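Local coordinates for polyketide cyclase / dehydrase and lipid transport (PDB 3P51), which is of unknown function but belongs to the polyketide cyclase and lipid-transport family, so it probably binds a small hydrophobic ligand, at residues G41-L53 against E57-E69. Numbering follows the deposited sequence. Where two conformers were deposited one is given.
Sequences GGGGGYSVGARRL and EFLDTLIAYSEIE
Val48 CG2 packs against Leu62 CG and Tyr65 CB, and Leu62 CB lies near Ala50 CB: the apolar centre of a beta hairpin in which strand 51-54 pairs antiparallel with strand 58-66, within the curved sheet of a Bet v 1-like fold. It illustrates how a glycine-rich loop leading into one strand of a hairpin can be moored to the other, 58-66. Leu62 CD2 rests against the backbone, 3.4 Å from Ser47 O. A chi1 of 175° turns Val48 CG1 opposite the backbone N and against the carbonyl oxygens of Leu62 and Ile63. The Tyr46 CB lies over one face of the Tyr65 ring, a CH-pi contact 4.2 Å from the centroid, and the Tyr65 hydroxyl bonds to the Arg22 carbonyl. Tyr65 also packs on Val48 of the second subunit, whose strand continues the sheet.

Gly49 N donates to Leu62 O, and Leu62 N to Ala50 O, the second nearly straight at 170°, joining the type II turn Ser47-Ala50 to the strand. Arg52 and Asp60 then form a hydrogen-bonded pair. On the face of Leu53 and Leu59, Arg51 bends at chi3 (82°), bringing NE 2.9 Å from Thr61 OG1, while Leu59 CD2 lies over one face of the Arg51 guanidinium, nearest NH2; Asp77 binds both Arg51 NH2 and Thr61 OG1. On the other face, Arg52 NH1 reaches the Phe24 carbonyl. A leucine in place of Arg52 would probably leave the Asp60 carboxylate without its cationic mate and the Phe24 carbonyl without this donor. Arg52 grips one oxygen side-on: NE and NH2 lie 3.0 and 3.1 Å from Asp60 OD2, NE meeting the anti lone pair of OD2.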
loop_
_atom_site.group_PDB
_atom_site.type_symbol
_atom_site.label_atom_id
_atom_site.label_comp_id
_atom_site.label_asym_id
_atom_site.label_seq_id
_atom_site.Cartn_x
_atom_site.Cartn_y
_atom_site.Cartn_z
ATOM N N GLY A 41 5.948 -27.047 -11.035
ATOM C CA GLY A 41 6.473 -26.973 -9.683
ATOM C C GLY A 41 5.416 -27.338 -8.658
ATOM O O GLY A 41 4.271 -27.612 -9.015
ATOM N N GLY A 42 5.800 -27.345 -7.385
ATOM C CA GLY A 42 4.876 -27.655 -6.307
ATOM C C GLY A 42 4.023 -26.468 -5.893
ATOM O O GLY A 42 4.266 -25.332 -6.310
ATOM N N GLY A 43 3.016 -26.732 -5.069
ATOM C CA GLY A 43 2.109 -25.692 -4.608
ATOM C C GLY A 43 0.859 -25.609 -5.469
ATOM O O GLY A 43 0.927 -25.744 -6.700
ATOM N N GLY A 44 -0.284 -25.384 -4.825
ATOM C CA GLY A 44 -1.547 -25.284 -5.534
ATOM C C GLY A 44 -1.862 -23.879 -6.011
ATOM O O GLY A 44 -0.994 -23.002 -6.006
ATOM N N GLY A 45 -3.114 -23.660 -6.406
ATOM C CA GLY A 45 -3.534 -22.393 -6.978
ATOM C C GLY A 45 -3.495 -21.159 -6.087
ATOM O O GLY A 45 -3.705 -20.047 -6.574
ATOM N N TYR A 46 -3.231 -21.327 -4.795
ATOM C CA TYR A 46 -3.157 -20.181 -3.894
ATOM C C TYR A 46 -1.845 -20.193 -3.124
ATOM O O TYR A 46 -1.691 -19.487 -2.120
ATOM C CB TYR A 46 -4.323 -20.192 -2.890
ATOM C CG TYR A 46 -5.589 -20.813 -3.430
ATOM C CD1 TYR A 46 -6.304 -20.200 -4.454
ATOM C CD2 TYR A 46 -6.070 -22.015 -2.916
ATOM C CE1 TYR A 46 -7.470 -20.764 -4.950
ATOM C CE2 TYR A 46 -7.232 -22.592 -3.413
ATOM C CZ TYR A 46 -7.927 -21.961 -4.434
ATOM O OH TYR A 46 -9.079 -22.523 -4.940
ATOM N N SER A 47 -0.904 -20.997 -3.600
ATOM C CA SER A 47 0.368 -21.184 -2.914
ATOM C C SER A 47 1.463 -20.314 -3.518
ATOM O O SER A 47 1.895 -20.539 -4.640
ATOM C CB SER A 47 0.788 -22.653 -2.980
ATOM O OG SER A 47 2.056 -22.849 -2.374
ATOM N N VAL A 48 1.923 -19.325 -2.770
ATOM C CA VAL A 48 2.990 -18.466 -3.276
ATOM C C VAL A 48 4.228 -19.312 -3.569
ATOM O O VAL A 48 4.697 -20.076 -2.714
ATOM C CB VAL A 48 3.290 -17.325 -2.294
ATOM C CG1 VAL A 48 4.481 -16.502 -2.762
ATOM C CG2 VAL A 48 2.056 -16.447 -2.161
ATOM N N GLY A 49 4.743 -19.180 -4.789
ATOM C CA GLY A 49 5.830 -20.018 -5.257
ATOM C C GLY A 49 5.351 -20.919 -6.378
ATOM O O GLY A 49 6.155 -21.463 -7.135
ATOM N N ALA A 50 4.034 -21.085 -6.485
ATOM C CA ALA A 50 3.457 -21.928 -7.526
ATOM C C ALA A 50 3.836 -21.348 -8.868
ATOM O O ALA A 50 4.053 -20.145 -8.969
ATOM C CB ALA A 50 1.935 -21.970 -7.391
ATOM N N ARG A 51 3.888 -22.186 -9.904
ATOM C CA ARG A 51 4.224 -21.712 -11.233
ATOM C C ARG A 51 3.265 -22.270 -12.270
ATOM O O ARG A 51 2.553 -23.237 -12.029
ATOM C CB ARG A 51 5.661 -22.089 -11.595
ATOM C CG ARG A 51 6.655 -21.815 -10.474
ATOM C CD ARG A 51 8.062 -22.210 -10.890
ATOM N NE ARG A 51 8.672 -21.158 -11.694
ATOM C CZ ARG A 51 9.863 -21.245 -12.271
ATOM N NH1 ARG A 51 10.584 -22.355 -12.143
ATOM N NH2 ARG A 51 10.331 -20.217 -12.969
ATOM N N ARG A 52 3.244 -21.649 -13.436
ATOM C CA ARG A 52 2.388 -22.128 -14.499
ATOM C C ARG A 52 3.032 -21.819 -15.821
ATOM O O ARG A 52 3.797 -20.863 -15.933
ATOM C CB ARG A 52 1.006 -21.473 -14.422
ATOM C CG ARG A 52 1.022 -19.958 -14.523
ATOM C CD ARG A 52 -0.361 -19.344 -14.254
ATOM N NE ARG A 52 -0.364 -17.905 -14.529
ATOM C CZ ARG A 52 -1.365 -17.083 -14.234
ATOM N NH1 ARG A 52 -2.458 -17.545 -13.645
ATOM N NH2 ARG A 52 -1.269 -15.792 -14.526
ATOM N N LEU A 53 2.711 -22.638 -16.815
ATOM C CA LEU A 53 3.083 -22.380 -18.193
ATOM C C LEU A 53 1.812 -22.198 -19.032
ATOM O O LEU A 53 0.962 -23.083 -19.071
ATOM C CB LEU A 53 3.905 -23.554 -18.734
ATOM C CG LEU A 53 4.445 -23.349 -20.149
ATOM C CD1 LEU A 53 5.621 -22.376 -20.106
ATOM C CD2 LEU A 53 4.875 -24.676 -20.748
ATOM N N GLU A 57 4.403 -21.123 -23.543
ATOM C CA GLU A 57 5.454 -20.122 -23.725
ATOM C C GLU A 57 5.571 -19.053 -22.637
ATOM O O GLU A 57 6.632 -18.454 -22.482
ATOM C CB GLU A 57 5.345 -19.476 -25.111
ATOM C CG GLU A 57 4.029 -18.771 -25.357
ATOM C CD GLU A 57 3.903 -18.268 -26.792
ATOM O OE1 GLU A 57 4.696 -18.709 -27.644
ATOM O OE2 GLU A 57 3.013 -17.434 -27.066
ATOM N N PHE A 58 4.491 -18.800 -21.901
ATOM C CA PHE A 58 4.566 -17.906 -20.753
ATOM C C PHE A 58 4.799 -18.720 -19.496
ATOM O O PHE A 58 3.925 -19.481 -19.086
ATOM C CB PHE A 58 3.257 -17.141 -20.562
ATOM C CG PHE A 58 2.980 -16.111 -21.613
ATOM C CD1 PHE A 58 3.520 -14.840 -21.513
ATOM C CD2 PHE A 58 2.148 -16.404 -22.682
ATOM C CE1 PHE A 58 3.246 -13.884 -22.466
ATOM C CE2 PHE A 58 1.871 -15.451 -23.644
ATOM C CZ PHE A 58 2.417 -14.190 -23.533
ATOM N N LEU A 59 5.961 -18.554 -18.875
ATOM C CA LEU A 59 6.204 -19.164 -17.568
ATOM C C LEU A 59 6.030 -18.134 -16.439
ATOM O O LEU A 59 6.846 -17.219 -16.315
ATOM C CB LEU A 59 7.612 -19.766 -17.519
ATOM C CG LEU A 59 8.019 -20.474 -16.218
ATOM C CD1 LEU A 59 7.133 -21.689 -15.943
ATOM C CD2 LEU A 59 9.501 -20.863 -16.259
ATOM N N ASP A 60 4.980 -18.289 -15.626
ATOM C CA ASP A 60 4.686 -17.384 -14.493
ATOM C C ASP A 60 4.970 -18.041 -13.137
ATOM O O ASP A 60 4.713 -19.235 -12.960
ATOM C CB ASP A 60 3.196 -17.007 -14.471
ATOM C CG ASP A 60 2.770 -16.111 -15.634
ATOM O OD1 ASP A 60 3.627 -15.455 -16.266
ATOM O OD2 ASP A 60 1.547 -16.044 -15.898
ATOM N N THR A 61 5.447 -17.251 -12.173
ATOM C CA THR A 61 5.515 -17.674 -10.770
ATOM C C THR A 61 4.647 -16.773 -9.885
ATOM O O THR A 61 4.690 -15.551 -10.017
ATOM C CB THR A 61 6.954 -17.620 -10.241
ATOM O OG1 THR A 61 7.783 -18.466 -11.042
ATOM C CG2 THR A 61 7.014 -18.108 -8.812
ATOM N N LEU A 62 3.854 -17.375 -8.992
ATOM C CA LEU A 62 3.042 -16.610 -8.045
ATOM C C LEU A 62 3.959 -16.036 -6.967
ATOM O O LEU A 62 4.635 -16.789 -6.243
ATOM C CB LEU A 62 1.978 -17.514 -7.403
ATOM C CG LEU A 62 0.919 -16.902 -6.483
ATOM C CD1 LEU A 62 0.093 -15.843 -7.219
ATOM C CD2 LEU A 62 0.006 -17.997 -5.929
ATOM N N ILE A 63 4.004 -14.711 -6.859
ATOM C CA ILE A 63 4.920 -14.068 -5.915
ATOM C C ILE A 63 4.187 -13.405 -4.746
ATOM O O ILE A 63 4.801 -13.044 -3.739
ATOM C CB ILE A 63 5.818 -13.038 -6.622
ATOM C CG1 ILE A 63 4.978 -11.862 -7.137
ATOM C CG2 ILE A 63 6.600 -13.706 -7.790
ATOM C CD1 ILE A 63 5.788 -10.822 -7.920
ATOM N N ALA A 64 2.874 -13.227 -4.889
ATOM C CA ALA A 64 2.059 -12.734 -3.789
ATOM C C ALA A 64 0.595 -13.057 -4.060
ATOM O O ALA A 64 0.147 -13.053 -5.212
ATOM C CB ALA A 64 2.256 -11.222 -3.578
ATOM N N TYR A 65 -0.136 -13.344 -2.988
ATOM C CA TYR A 65 -1.556 -13.672 -3.074
ATOM C C TYR A 65 -2.255 -13.099 -1.843
ATOM O O TYR A 65 -1.763 -13.229 -0.716
ATOM C CB TYR A 65 -1.741 -15.189 -3.125
ATOM C CG TYR A 65 -3.142 -15.657 -3.451
ATOM C CD1 TYR A 65 -3.449 -16.158 -4.709
ATOM C CD2 TYR A 65 -4.150 -15.610 -2.501
ATOM C CE1 TYR A 65 -4.738 -16.604 -5.013
ATOM C CE2 TYR A 65 -5.441 -16.053 -2.790
ATOM C CZ TYR A 65 -5.723 -16.548 -4.056
ATOM O OH TYR A 65 -6.996 -16.990 -4.358
ATOM N N SER A 66 -3.385 -12.440 -2.065
ATOM C CA SER A 66 -4.165 -11.876 -0.979
ATOM C C SER A 66 -5.642 -12.241 -1.116
ATOM O O SER A 66 -6.326 -11.803 -2.047
ATOM C CB SER A 66 -4.003 -10.360 -0.918
ATOM O OG SER A 66 -4.704 -9.834 0.208
ATOM N N GLU A 67 -6.126 -13.065 -0.193
ATOM C CA GLU A 67 -7.535 -13.399 -0.162
ATOM C C GLU A 67 -8.299 -12.172 0.335
ATOM O O GLU A 67 -9.372 -11.845 -0.180
ATOM C CB GLU A 67 -7.779 -14.591 0.768
ATOM C CG GLU A 67 -9.250 -14.892 1.023
ATOM C CD GLU A 67 -9.956 -15.424 -0.219
ATOM O OE1 GLU A 67 -9.268 -15.839 -1.178
ATOM O OE2 GLU A 67 -11.204 -15.428 -0.232
ATOM N N ILE A 68 -7.744 -11.492 1.338
ATOM C CA ILE A 68 -8.439 -10.360 1.939
ATOM C C ILE A 68 -8.545 -9.183 0.972
ATOM O O ILE A 68 -9.578 -8.530 0.914
ATOM C CB ILE A 68 -7.809 -9.929 3.279
ATOM C CG1 ILE A 68 -8.609 -8.782 3.912
ATOM C CG2 ILE A 68 -6.351 -9.551 3.105
ATOM C CD1 ILE A 68 -8.010 -8.265 5.217
ATOM N N GLU A 69 -7.495 -8.928 0.186
ATOM C CA GLU A 69 -7.546 -7.822 -0.774
ATOM C C GLU A 69 -7.960 -8.297 -2.166
ATOM O O GLU A 69 -8.129 -7.485 -3.070
ATOM C CB GLU A 69 -6.194 -7.105 -0.879
ATOM C CG GLU A 69 -5.577 -6.673 0.450
ATOM C CD GLU A 69 -6.351 -5.566 1.131
ATOM O OE1 GLU A 69 -7.178 -4.922 0.450
ATOM O OE2 GLU A 69 -6.137 -5.348 2.350
#